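Long-range contacts in beta-lactamase-related domain-containing protein (Bacteroides dorei DSM 17855, PDB 5TGF), which is a putative serine beta-lactamase-related hydrolase whose substrate is not established and which can bind calcium: residues G291-I296 / Y324-L329; G268-L273 / S285-A290; K165-L170 / S184-V189. All coordinates share one frame; numbering follows the deposited sequence.

Contact 1: residues G291-I296 / Y324-L329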
ATOM      1  N   GLY A 291      -8.707   4.515  -7.408  1.00 11.00           N
ATOM      2  CA  GLY A 291      -9.893   4.174  -6.640  1.00 12.18           C
ATOM      3  C   GLY A 291      -9.833   2.952  -5.736  1.00 12.22           C
ATOM      4  O   GLY A 291     -10.658   2.816  -4.851  1.00 12.64           O
ATOM      5  N   ALA A 292      -8.812   2.110  -5.884  1.00 10.85           N
ATOM      6  CA  ALA A 292      -8.660   0.964  -5.002  1.00 11.41           C
ATOM      7  C   ALA A 292      -8.433   1.462  -3.559  1.00 12.33           C
ATOM      8  O   ALA A 292      -7.571   2.339  -3.319  1.00 14.11           O
ATOM      9  CB  ALA A 292      -7.490   0.091  -5.444  1.00 11.41           C
ATOM     10  N   TYR A 293      -9.197   0.930  -2.624  1.00 10.01           N
ATOM     11  CA  TYR A 293      -9.133   1.358  -1.217  1.00 10.69           C
ATOM     12  C   TYR A 293      -9.262   0.141  -0.300  1.00 11.81           C
ATOM     13  O   TYR A 293     -10.392  -0.325  -0.031  1.00 11.49           O
ATOM     14  CB  TYR A 293     -10.242   2.327  -0.913  1.00 11.55           C
ATOM     15  CG  TYR A 293     -10.173   2.876   0.505  1.00 12.12           C
ATOM     16  CD1 TYR A 293      -9.191   3.802   0.872  1.00 12.96           C
ATOM     17  CD2 TYR A 293     -11.126   2.542   1.435  1.00 12.93           C
ATOM     18  CE1 TYR A 293      -9.135   4.307   2.166  1.00 13.47           C
ATOM     19  CE2 TYR A 293     -11.085   3.035   2.717  1.00 12.40           C
ATOM     20  CZ  TYR A 293     -10.091   3.929   3.079  1.00 12.37           C
ATOM     21  OH  TYR A 293     -10.064   4.391   4.389  1.00 13.40           O
ATOM     22  N   PRO A 294      -8.135  -0.347   0.197  1.00 10.83           N
ATOM     23  CA  PRO A 294      -8.122  -1.316   1.247  1.00 12.47           C
ATOM     24  C   PRO A 294      -7.953  -0.679   2.627  1.00 12.64           C
ATOM     25  O   PRO A 294      -7.149   0.246   2.794  1.00 11.80           O
ATOM     26  CB  PRO A 294      -6.909  -2.161   0.885  1.00 12.25           C
ATOM     27  CG  PRO A 294      -5.937  -1.168   0.284  1.00 11.86           C
ATOM     28  CD  PRO A 294      -6.765  -0.045  -0.275  1.00 12.17           C
ATOM     29  N   TRP A 295      -8.652  -1.193   3.630  1.00 12.26           N
ATOM     30  CA  TRP A 295      -8.452  -0.683   4.975  1.00 12.73           C
ATOM     31  C   TRP A 295      -8.718  -1.691   6.063  1.00 12.99           C
ATOM     32  O   TRP A 295      -9.461  -2.680   5.865  1.00 13.34           O
ATOM     33  CB  TRP A 295      -9.300   0.557   5.201  1.00 12.61           C
ATOM     34  CG  TRP A 295     -10.719   0.295   5.591  1.00 13.37           C
ATOM     35  CD1 TRP A 295     -11.259   0.457   6.837  1.00 15.12           C
ATOM     36  CD2 TRP A 295     -11.810  -0.056   4.727  1.00 13.51           C
ATOM     37  NE1 TRP A 295     -12.600   0.125   6.817  1.00 14.68           N
ATOM     38  CE2 TRP A 295     -12.980  -0.125   5.531  1.00 14.89           C
ATOM     39  CE3 TRP A 295     -11.922  -0.308   3.350  1.00 15.79           C
ATOM     40  CZ2 TRP A 295     -14.245  -0.490   5.012  1.00 14.01           C
ATOM     41  CZ3 TRP A 295     -13.175  -0.672   2.827  1.00 14.03           C
ATOM     42  CH2 TRP A 295     -14.325  -0.725   3.659  1.00 15.64           C
ATOM     43  N   ILE A 296      -8.179  -1.378   7.230  1.00 12.81           N
ATOM     44  CA  ILE A 296      -8.520  -2.068   8.462  1.00 14.62           C
ATOM     45  C   ILE A 296      -8.895  -0.993   9.485  1.00 15.36           C
ATOM     46  O   ILE A 296      -8.193   0.029   9.618  1.00 14.25           O
ATOM     47  CB  ILE A 296      -7.336  -2.874   8.972  1.00 15.47           C
ATOM     48  CG1 ILE A 296      -7.055  -4.067   8.057  1.00 17.50           C
ATOM     49  CG2 ILE A 296      -7.545  -3.324  10.402  1.00 20.06           C
ATOM     50  CD1 ILE A 296      -5.796  -4.813   8.458  1.00 17.71           C
ATOM     51  N   TYR A 324      -8.598  11.027  -3.077  1.00 13.58           N
ATOM     52  CA  TYR A 324      -8.924  11.750  -1.833  1.00 14.02           C
ATOM     53  C   TYR A 324     -10.311  11.483  -1.287  1.00 14.59           C
ATOM     54  O   TYR A 324     -10.558  11.726  -0.106  1.00 14.96           O
ATOM     55  CB  TYR A 324      -8.718  13.254  -2.021  1.00 14.18           C
ATOM     56  CG  TYR A 324      -7.280  13.613  -2.340  1.00 14.70           C
ATOM     57  CD1 TYR A 324      -6.303  13.543  -1.353  1.00 16.26           C
ATOM     58  CD2 TYR A 324      -6.897  14.020  -3.594  1.00 16.82           C
ATOM     59  CE1 TYR A 324      -5.016  13.874  -1.612  1.00 16.09           C
ATOM     60  CE2 TYR A 324      -5.584  14.361  -3.866  1.00 17.68           C
ATOM     61  CZ  TYR A 324      -4.658  14.305  -2.837  1.00 16.76           C
ATOM     62  OH  TYR A 324      -3.361  14.577  -3.087  1.00 20.45           O
ATOM     63  N   GLY A 325     -11.221  10.965  -2.120  1.00 12.82           N
ATOM     64  CA  GLY A 325     -12.595  10.675  -1.692  1.00 13.36           C
ATOM     65  C   GLY A 325     -12.759   9.310  -1.045  1.00 14.74           C
ATOM     66  O   GLY A 325     -13.751   9.057  -0.373  1.00 16.10           O
ATOM     67  N   SER A 326     -11.764   8.437  -1.212  1.00 13.28           N
ATOM     68  CA  SER A 326     -11.913   7.031  -0.832  1.00 13.99           C
ATOM     69  C   SER A 326     -12.270   6.731   0.627  1.00 14.81           C
ATOM     70  O   SER A 326     -13.079   5.822   0.886  1.00 14.19           O
ATOM     71  CB  SER A 326     -10.625   6.301  -1.187  1.00 15.06           C
ATOM     72  OG  SER A 326     -10.456   6.361  -2.599  1.00 16.71           O
ATOM     73  N   PRO A 327     -11.720   7.496   1.603  1.00 15.12           N
ATOM     74  CA  PRO A 327     -12.132   7.215   2.987  1.00 16.31           C
ATOM     75  C   PRO A 327     -13.606   7.426   3.290  1.00 14.70           C
ATOM     76  O   PRO A 327     -14.026   7.067   4.398  1.00 14.74           O
ATOM     77  CB  PRO A 327     -11.321   8.234   3.829  1.00 18.58           C
ATOM     78  CG  PRO A 327     -10.240   8.663   2.968  1.00 18.41           C
ATOM     79  CD  PRO A 327     -10.671   8.531   1.546  1.00 16.77           C
ATOM     80  N   VAL A 328     -14.402   7.943   2.354  1.00 14.33           N
ATOM     81  CA  VAL A 328     -15.880   7.891   2.543  1.00 14.08           C
ATOM     82  C   VAL A 328     -16.360   6.441   2.747  1.00 15.95           C
ATOM     83  O   VAL A 328     -17.370   6.185   3.426  1.00 16.47           O
ATOM     84  CB  VAL A 328     -16.682   8.600   1.427  1.00 18.24           C
ATOM     85  CG1 VAL A 328     -16.690   7.781   0.155  1.00 15.52           C
ATOM     86  CG2 VAL A 328     -18.115   8.865   1.875  1.00 18.26           C
ATOM     87  N   LEU A 329     -15.610   5.474   2.210  1.00 15.43           N
ATOM     88  CA  LEU A 329     -15.998   4.082   2.311  1.00 15.65           C
ATOM     89  C   LEU A 329     -15.854   3.550   3.744  1.00 13.90           C
ATOM     90  O   LEU A 329     -16.764   2.933   4.304  1.00 14.01           O
ATOM     91  CB  LEU A 329     -15.146   3.229   1.366  1.00 14.31           C
ATOM     92  CG  LEU A 329     -15.415   3.468  -0.108  1.00 14.30           C
ATOM     93  CD1 LEU A 329     -14.226   2.964  -0.927  1.00 16.25           C
ATOM     94  CD2 LEU A 329     -16.715   2.795  -0.531  1.00 15.31           C
TER
HETATM   95  O   HOH W   1     -12.210   4.679  -3.816  1.00 15.17           O
HETATM   96  O   HOH W   2      -8.337   5.070  -3.423  1.00 19.14           O
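Tyr-293 lays one face of its ring against the backbone of the 325-328 turn. Ser-326 O stands 3.8 Å above the ring plane and Pro-327 N is also over that face, both displaced toward the rim, while Ser-326 CB comes within 3.5 Å of Tyr-293 CD1. Leu-329 runs antiparallel alongside the tyrosine side chain, its CD1 3.9 Å from Tyr-293 CD2. With CG anti to the backbone N (chi1 -176°), the ring extends from the strand along the turn, and its hydroxyl arrives beside Pro-327. That hydroxyl is hydrogen-bonded to Ser-330 and Glu-272, which tie down the far end of the ring. No direct hydrogen bond joins the segments; two waters do so instead, meeting at Ser-326 OG. One donates to Gly-291 O at 2.6 Å; the other lies 2.8 Å from Ala-292 O, within hydrogen-bonding distance. The turn is type I, closed by Val-328 N to Gly-325 O at 3.0 Å, and leads into the C-terminal helix 328-337. This buried contact seats the start of that helix on strand 293-297 of the antiparallel sheet, where Leu-329 touches Phe-306 of strand 302-307 and Tyr-252 of helix 252-257 packs on Tyr-293 and Pro-327.

Contact 2: residues G268-L273 / S285-A290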
ATOM      1  N   GLY A 268       4.882   1.181   4.008  1.00 12.17           N
ATOM      2  CA  GLY A 268       3.971   0.985   2.865  1.00 12.66           C
ATOM      3  C   GLY A 268       2.471   1.104   3.133  1.00 12.65           C
ATOM      4  O   GLY A 268       1.695   0.504   2.435  1.00 11.60           O
ATOM      5  N   GLU A 269       2.080   1.862   4.152  1.00 11.90           N
ATOM      6  CA  GLU A 269       0.697   1.987   4.541  1.00 12.76           C
ATOM      7  C   GLU A 269       0.485   3.289   5.319  1.00 11.74           C
ATOM      8  O   GLU A 269       1.383   3.734   6.097  1.00 12.65           O
ATOM      9  CB  GLU A 269       0.273   0.788   5.389  1.00 12.84           C
ATOM     10  CG  GLU A 269       1.062   0.607   6.693  1.00 13.69           C
ATOM     11  CD  GLU A 269       1.187  -0.873   7.102  1.00 15.21           C
ATOM     12  OE1 GLU A 269       0.460  -1.330   8.021  1.00 15.52           O
ATOM     13  OE2 GLU A 269       1.969  -1.624   6.434  1.00 17.48           O
ATOM     14  N   TRP A 270      -0.685   3.892   5.123  1.00 11.01           N
ATOM     15  CA  TRP A 270      -1.069   5.109   5.834  1.00 11.16           C
ATOM     16  C   TRP A 270      -1.690   4.769   7.174  1.00 11.97           C
ATOM     17  O   TRP A 270      -2.536   3.841   7.295  1.00 12.68           O
ATOM     18  CB  TRP A 270      -2.100   5.944   5.029  1.00 11.42           C
ATOM     19  CG  TRP A 270      -1.623   6.446   3.683  1.00 11.79           C
ATOM     20  CD1 TRP A 270      -1.746   5.812   2.465  1.00 11.98           C
ATOM     21  CD2 TRP A 270      -1.001   7.697   3.410  1.00 11.19           C
ATOM     22  NE1 TRP A 270      -1.157   6.561   1.486  1.00 13.13           N
ATOM     23  CE2 TRP A 270      -0.700   7.726   2.039  1.00 11.61           C
ATOM     24  CE3 TRP A 270      -0.562   8.764   4.222  1.00 11.65           C
ATOM     25  CZ2 TRP A 270      -0.020   8.787   1.446  1.00 12.29           C
ATOM     26  CZ3 TRP A 270       0.092   9.843   3.609  1.00 11.57           C
ATOM     27  CH2 TRP A 270       0.352   9.847   2.257  1.00 11.97           C
ATOM     28  N   ARG A 271      -1.289   5.539   8.172  1.00 12.19           N
ATOM     29  CA  ARG A 271      -1.916   5.585   9.478  1.00 13.51           C
ATOM     30  C   ARG A 271      -3.008   6.646   9.501  1.00 13.02           C
ATOM     31  O   ARG A 271      -2.748   7.814   9.728  1.00 13.35           O
ATOM     32  CB  ARG A 271      -0.842   5.829  10.539  1.00 13.96           C
ATOM     33  CG  ARG A 271       0.201   4.706  10.615  1.00 14.31           C
ATOM     34  CD  ARG A 271       1.403   4.981  11.525  1.00 17.87           C
ATOM     35  NE  ARG A 271       1.127   5.873  12.659  1.00 20.96           N
ATOM     36  CZ  ARG A 271       1.027   5.540  13.940  1.00 20.97           C
ATOM     37  NH1 ARG A 271       1.056   4.285  14.364  1.00 20.90           N
ATOM     38  NH2 ARG A 271       0.823   6.498  14.801  1.00 29.38           N
ATOM     39  N   GLU A 272      -4.212   6.270   9.073  1.00 13.07           N
ATOM     40  CA  GLU A 272      -5.269   7.256   8.819  1.00 11.87           C
ATOM     41  C   GLU A 272      -5.862   7.798  10.134  1.00 13.12           C
ATOM     42  O   GLU A 272      -6.116   8.990  10.246  1.00 14.08           O
ATOM     43  CB  GLU A 272      -6.409   6.671   7.988  1.00 12.64           C
ATOM     44  CG  GLU A 272      -6.022   6.329   6.560  1.00 13.71           C
ATOM     45  CD  GLU A 272      -7.223   5.950   5.699  1.00 16.04           C
ATOM     46  OE1 GLU A 272      -8.222   5.448   6.233  1.00 19.40           O
ATOM     47  OE2 GLU A 272      -7.119   6.072   4.476  1.00 17.21           O
ATOM     48  N   LEU A 273      -6.111   6.926  11.109  1.00 13.96           N
ATOM     49  CA  LEU A 273      -6.642   7.376  12.406  1.00 15.15           C
ATOM     50  C   LEU A 273      -5.741   6.826  13.511  1.00 15.54           C
ATOM     51  O   LEU A 273      -5.433   5.602  13.553  1.00 14.70           O
ATOM     52  CB  LEU A 273      -8.072   6.873  12.616  1.00 15.06           C
ATOM     53  CG  LEU A 273      -9.094   7.189  11.542  1.00 14.51           C
ATOM     54  CD1 LEU A 273     -10.428   6.478  11.828  1.00 17.58           C
ATOM     55  CD2 LEU A 273      -9.277   8.696  11.473  1.00 17.49           C
ATOM     56  N   SER A 285      -4.598   2.062   5.926  1.00 12.84           N
ATOM     57  CA  SER A 285      -5.010   1.891   4.544  1.00 12.70           C
ATOM     58  C   SER A 285      -3.846   2.015   3.586  1.00 13.09           C
ATOM     59  O   SER A 285      -2.731   2.419   3.965  1.00 13.29           O
ATOM     60  CB  SER A 285      -6.034   2.957   4.195  1.00 13.47           C
ATOM     61  OG  SER A 285      -5.331   4.181   4.003  1.00 15.18           O
ATOM     62  N   SER A 286      -4.105   1.652   2.323  1.00 14.06           N
ATOM     63  CA  SER A 286      -3.160   1.879   1.219  1.00 12.56           C
ATOM     64  C   SER A 286      -3.923   2.239  -0.094  1.00 12.39           C
ATOM     65  O   SER A 286      -3.995   1.431  -1.024  1.00 13.52           O
ATOM     66  CB  SER A 286      -2.270   0.660   1.028  1.00 12.65           C
ATOM     67  OG  SER A 286      -1.092   0.977   0.271  1.00 12.57           O
ATOM     68  N   PRO A 287      -4.510   3.460  -0.173  1.00 11.93           N
ATOM     69  CA  PRO A 287      -5.305   3.796  -1.344  1.00 11.50           C
ATOM     70  C   PRO A 287      -4.453   3.950  -2.590  1.00 11.72           C
ATOM     71  O   PRO A 287      -3.321   4.384  -2.497  1.00 11.20           O
ATOM     72  CB  PRO A 287      -5.942   5.145  -0.990  1.00 13.23           C
ATOM     73  CG  PRO A 287      -5.668   5.339   0.454  1.00 12.71           C
ATOM     74  CD  PRO A 287      -4.401   4.591   0.749  1.00 13.17           C
ATOM     75  N   GLY A 288      -5.012   3.618  -3.743  1.00 12.22           N
ATOM     76  CA  GLY A 288      -4.373   3.918  -5.032  1.00 12.13           C
ATOM     77  C   GLY A 288      -5.080   5.072  -5.711  1.00 12.65           C
ATOM     78  O   GLY A 288      -6.241   5.315  -5.437  1.00 13.43           O
ATOM     79  N   TRP A 289      -4.396   5.733  -6.631  1.00 11.47           N
ATOM     80  CA  TRP A 289      -4.914   6.941  -7.252  1.00 14.04           C
ATOM     81  C   TRP A 289      -6.227   6.685  -8.011  1.00 14.69           C
ATOM     82  O   TRP A 289      -7.025   7.611  -8.185  1.00 16.42           O
ATOM     83  CB  TRP A 289      -3.889   7.583  -8.198  1.00 14.80           C
ATOM     84  CG  TRP A 289      -3.557   6.748  -9.432  1.00 13.18           C
ATOM     85  CD1 TRP A 289      -2.552   5.825  -9.519  1.00 14.28           C
ATOM     86  CD2 TRP A 289      -4.172   6.778 -10.726  1.00 13.94           C
ATOM     87  NE1 TRP A 289      -2.546   5.240 -10.737  1.00 12.93           N
ATOM     88  CE2 TRP A 289      -3.496   5.823 -11.525  1.00 13.44           C
ATOM     89  CE3 TRP A 289      -5.241   7.480 -11.284  1.00 13.77           C
ATOM     90  CZ2 TRP A 289      -3.863   5.550 -12.839  1.00 14.08           C
ATOM     91  CZ3 TRP A 289      -5.591   7.226 -12.626  1.00 15.43           C
ATOM     92  CH2 TRP A 289      -4.898   6.271 -13.376  1.00 14.69           C
ATOM     93  N   ALA A 290      -6.393   5.457  -8.536  1.00 13.99           N
ATOM     94  CA  ALA A 290      -7.496   5.126  -9.432  1.00 12.50           C
ATOM     95  C   ALA A 290      -8.702   4.510  -8.736  1.00 12.33           C
ATOM     96  O   ALA A 290      -9.666   4.081  -9.415  1.00 12.64           O
ATOM     97  CB  ALA A 290      -7.009   4.201 -10.562  1.00 12.00           C
TER
HETATM   98  O   HOH W   3      -0.978   5.140  -1.029  1.00 14.04           O
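Ser-285 OG donates a 2.6 Å hydrogen bond to Glu-272 OE2, reaching the carboxylate from above its plane, 71° out of it. The serine can do this because its OG sits between the backbone N and the carbonyl carbon (chi1 76°), turned to the glutamate. The same OE2 is also bonded to Tyr-252 OH, whereas OE1 is held by Gln-283 NE2, so this buried carboxylate is gripped at both oxygens and its rotation is fixed. On the backbone, Trp-270 and Ser-285 form an antiparallel hydrogen-bonded pair, with Trp-270 N to Ser-285 O at 2.8 Å and Ser-285 N to Trp-270 O at 3.0 Å. The pair joins edge strand 270-274 to strand 281-285 in the six-stranded sheet, where the Trp-270 side chain touches the residues of a probable SxxK motif; just beyond it Glu-272 and Leu-273 both face Gln-283 in a classic beta bulge. After Ser-285 the second segment leaves the sheet. Pro-287 crosses the indole at about a right angle, its CD 3.4 Å from Trp-270 CD1. A water in the indole plane accepts from Trp-270 NE1 at 2.9 Å and donates to Pro-287 O. Ser-286, whose OG bonds to Ser-58 O, packs on Lys-61 and Trp-62.

Contact 3: residues K165-L170 / S184-V189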
ATOM      1  N   LYS A 165      16.899 -14.045  -4.745  1.00 20.81           N
ATOM      2  CA  LYS A 165      15.727 -14.364  -5.561  1.00 21.67           C
ATOM      3  C   LYS A 165      15.004 -13.044  -5.929  1.00 19.39           C
ATOM      4  O   LYS A 165      14.965 -12.129  -5.128  1.00 21.07           O
ATOM      5  CB  LYS A 165      14.772 -15.252  -4.757  1.00 22.77           C
ATOM      6  CG  LYS A 165      13.828 -16.089  -5.570  1.00 26.12           C
ATOM      7  CD  LYS A 165      13.103 -17.119  -4.678  1.00 26.71           C
ATOM      8  CE  LYS A 165      11.904 -17.680  -5.437  1.00 32.06           C
ATOM      9  NZ  LYS A 165      11.160 -18.761  -4.720  1.00 36.30           N
ATOM     10  N   GLU A 166      14.413 -12.987  -7.108  1.00 18.76           N
ATOM     11  CA  GLU A 166      13.793 -11.738  -7.563  1.00 21.58           C
ATOM     12  C   GLU A 166      12.442 -11.497  -6.860  1.00 17.39           C
ATOM     13  O   GLU A 166      11.832 -12.420  -6.300  1.00 15.73           O
ATOM     14  CB  GLU A 166      13.658 -11.725  -9.083  1.00 22.29           C
ATOM     15  CG  GLU A 166      14.982 -11.457  -9.803  1.00 25.42           C
ATOM     16  CD  GLU A 166      14.780 -10.936 -11.208  1.00 28.96           C
ATOM     17  OE1 GLU A 166      14.401 -11.733 -12.072  1.00 29.12           O
ATOM     18  OE2 GLU A 166      14.900  -9.712 -11.437  1.00 26.49           O
ATOM     19  N   PHE A 167      12.013 -10.241  -6.876  1.00 17.20           N
ATOM     20  CA  PHE A 167      10.911  -9.770  -6.042  1.00 16.48           C
ATOM     21  C   PHE A 167       9.561 -10.387  -6.411  1.00 16.15           C
ATOM     22  O   PHE A 167       8.749 -10.721  -5.523  1.00 15.84           O
ATOM     23  CB  PHE A 167      10.836  -8.230  -6.067  1.00 16.96           C
ATOM     24  CG  PHE A 167       9.837  -7.668  -5.076  1.00 16.86           C
ATOM     25  CD1 PHE A 167      10.190  -7.456  -3.773  1.00 18.40           C
ATOM     26  CD2 PHE A 167       8.523  -7.472  -5.447  1.00 19.29           C
ATOM     27  CE1 PHE A 167       9.256  -7.003  -2.840  1.00 19.18           C
ATOM     28  CE2 PHE A 167       7.592  -6.984  -4.537  1.00 19.54           C
ATOM     29  CZ  PHE A 167       7.962  -6.772  -3.238  1.00 18.08           C
ATOM     30  N   GLU A 168       9.269 -10.506  -7.696  1.00 14.47           N
ATOM     31  CA  GLU A 168       7.998 -11.113  -8.076  1.00 15.03           C
ATOM     32  C   GLU A 168       7.930 -12.611  -7.615  1.00 17.29           C
ATOM     33  O   GLU A 168       6.928 -13.039  -7.021  1.00 15.53           O
ATOM     34  CB  GLU A 168       7.721 -10.918  -9.551  1.00 17.27           C
ATOM     35  CG  GLU A 168       6.495 -11.653 -10.095  1.00 20.45           C
ATOM     36  CD  GLU A 168       5.184 -11.323  -9.382  1.00 20.64           C
ATOM     37  OE1 GLU A 168       5.049 -10.245  -8.783  1.00 23.25           O
ATOM     38  OE2 GLU A 168       4.266 -12.152  -9.419  1.00 24.30           O
ATOM     39  N   PRO A 169       8.998 -13.395  -7.873  1.00 17.04           N
ATOM     40  CA  PRO A 169       8.954 -14.764  -7.356  1.00 18.61           C
ATOM     41  C   PRO A 169       8.878 -14.826  -5.840  1.00 17.27           C
ATOM     42  O   PRO A 169       8.159 -15.692  -5.303  1.00 18.42           O
ATOM     43  CB  PRO A 169      10.277 -15.373  -7.842  1.00 19.46           C
ATOM     44  CG  PRO A 169      10.667 -14.590  -9.004  1.00 19.81           C
ATOM     45  CD  PRO A 169      10.000 -13.244  -8.937  1.00 18.26           C
ATOM     46  N   LEU A 170       9.523 -13.889  -5.158  1.00 16.17           N
ATOM     47  CA  LEU A 170       9.392 -13.791  -3.709  1.00 18.91           C
ATOM     48  C   LEU A 170       7.965 -13.530  -3.252  1.00 18.48           C
ATOM     49  O   LEU A 170       7.485 -14.124  -2.289  1.00 18.18           O
ATOM     50  CB  LEU A 170      10.319 -12.724  -3.135  1.00 18.27           C
ATOM     51  CG  LEU A 170      11.801 -13.084  -3.092  1.00 18.68           C
ATOM     52  CD1 LEU A 170      12.555 -11.836  -2.700  1.00 18.63           C
ATOM     53  CD2 LEU A 170      12.044 -14.232  -2.081  1.00 19.88           C
ATOM     54  N   SER A 184      -2.681 -12.619  -8.649  1.00 15.00           N
ATOM     55  CA  SER A 184      -1.972 -11.391  -8.336  1.00 15.73           C
ATOM     56  C   SER A 184      -0.539 -11.390  -8.848  1.00 14.48           C
ATOM     57  O   SER A 184       0.117 -12.432  -8.860  1.00 16.35           O
ATOM     58  CB  SER A 184      -1.976 -11.150  -6.829  1.00 15.77           C
ATOM     59  OG  SER A 184      -3.294 -10.967  -6.371  1.00 15.32           O
ATOM     60  N   HIS A 185      -0.031 -10.220  -9.242  1.00 13.46           N
ATOM     61  CA  HIS A 185       1.397 -10.067  -9.567  1.00 13.59           C
ATOM     62  C   HIS A 185       1.810  -8.592  -9.604  1.00 13.99           C
ATOM     63  O   HIS A 185       0.989  -7.728  -9.929  1.00 12.36           O
ATOM     64  CB  HIS A 185       1.754 -10.698 -10.910  1.00 16.50           C
ATOM     65  CG  HIS A 185       0.817 -10.368 -12.017  1.00 16.59           C
ATOM     66  ND1 HIS A 185       0.861  -9.173 -12.700  1.00 16.91           N
ATOM     67  CD2 HIS A 185      -0.213 -11.066 -12.548  1.00 18.68           C
ATOM     68  CE1 HIS A 185      -0.078  -9.162 -13.625  1.00 20.04           C
ATOM     69  NE2 HIS A 185      -0.776 -10.274 -13.522  1.00 20.67           N
ATOM     70  N   PHE A 186       3.062  -8.329  -9.239  1.00 13.66           N
ATOM     71  CA  PHE A 186       3.701  -7.000  -9.364  1.00 14.07           C
ATOM     72  C   PHE A 186       4.371  -6.784 -10.713  1.00 16.71           C
ATOM     73  O   PHE A 186       4.541  -5.645 -11.142  1.00 18.57           O
ATOM     74  CB  PHE A 186       4.753  -6.831  -8.263  1.00 14.64           C
ATOM     75  CG  PHE A 186       4.179  -6.587  -6.890  1.00 13.22           C
ATOM     76  CD1 PHE A 186       3.881  -5.297  -6.459  1.00 13.64           C
ATOM     77  CD2 PHE A 186       3.951  -7.653  -6.008  1.00 14.96           C
ATOM     78  CE1 PHE A 186       3.440  -5.075  -5.149  1.00 12.50           C
ATOM     79  CE2 PHE A 186       3.487  -7.426  -4.715  1.00 13.70           C
ATOM     80  CZ  PHE A 186       3.214  -6.147  -4.294  1.00 14.35           C
ATOM     81  N   ALA A 187       4.780  -7.877 -11.356  1.00 15.63           N
ATOM     82  CA  ALA A 187       5.456  -7.842 -12.653  1.00 18.35           C
ATOM     83  C   ALA A 187       4.869  -8.942 -13.519  1.00 20.18           C
ATOM     84  O   ALA A 187       4.413  -9.964 -12.973  1.00 19.95           O
ATOM     85  CB  ALA A 187       6.947  -8.085 -12.463  1.00 18.04           C
ATOM     86  N   PRO A 188       4.893  -8.767 -14.853  1.00 20.42           N
ATOM     87  CA  PRO A 188       5.408  -7.577 -15.543  1.00 19.92           C
ATOM     88  C   PRO A 188       4.559  -6.339 -15.310  1.00 17.89           C
ATOM     89  O   PRO A 188       3.333  -6.428 -15.069  1.00 15.79           O
ATOM     90  CB  PRO A 188       5.382  -7.974 -17.020  1.00 22.37           C
ATOM     91  CG  PRO A 188       4.319  -9.011 -17.115  1.00 23.17           C
ATOM     92  CD  PRO A 188       4.253  -9.723 -15.788  1.00 22.61           C
ATOM     93  N   VAL A 189       5.236  -5.204 -15.372  1.00 19.63           N
ATOM     94  CA  VAL A 189       4.661  -3.889 -15.112  1.00 19.55           C
ATOM     95  C   VAL A 189       3.864  -3.429 -16.324  1.00 20.34           C
ATOM     96  O   VAL A 189       4.387  -3.440 -17.433  1.00 20.01           O
ATOM     97  CB  VAL A 189       5.804  -2.912 -14.791  1.00 20.76           C
ATOM     98  CG1 VAL A 189       5.318  -1.492 -14.598  1.00 22.91           C
ATOM     99  CG2 VAL A 189       6.532  -3.395 -13.562  1.00 20.79           C
TER
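Phe-167 and Phe-186 form a T-shaped pair where the first turn of helix 167-179 meets the loop that follows the same helix, within the helical part of this beta-lactamase-like fold. Glu-166 occupies the N-cap position, and its carbonyl O accepts from Leu-170 N at 3.0 Å to close the opening turn. Next comes Phe-167, whose ring presents its edge to the face of Phe-186: the centroids are 5.5 Å apart, the planes at 77°, and Phe-167 CE2 lies over the rim of the Phe-186 ring rather than its centre. Both rings also pack on Ala-64 of helix 60-74, and Phe-171 makes a further edge-to-face contact with Phe-186.

Glu-168 supplies the polar part. A chi1 of 173° sends its chain away from its own backbone N, and a bend at chi2 then brings the carboxylate up to the loop backbone at His-185 and Phe-186. There OE1 accepts from Phe-186 N at 2.8 Å, with the donor tilted 42° out of the carboxylate plane, and the same oxygen lies at the edge of the Phe-186 ring. The other oxygen is steadied by Gln-172 NE2, a side chain that also bonds to Ser-184 O and so links helix and loop a second time. Nearer the helix backbone, Glu-168 CB meets Ala-187 CB at 4.1 Å, while at the carboxylate end Glu-168 OE2 rests 3.3 Å from His-185 CB.

Overall arrangement
Along the chain the contacts follow one another in series: contact 3 closes first, then contact 2, then contact 1. Contacts 1 and 2 adjoin, their centres 8 Å apart, and both reach the six-stranded antiparallel sheet, one through strand 293-297 and the other through edge strand 270-274; they touch directly through side chains. Contact 3 lies among helices, its centre about 25 Å from that of contact 1 and 21 Å from that of contact 2, touching neither. Helix 60-74 relates the two regions, since it packs against side chains of contacts 2 and 3. At its start lies a Ser-58/Lys-61 SxxK pattern, consistent with a serine beta-lactamase-type active site between sheet and helices.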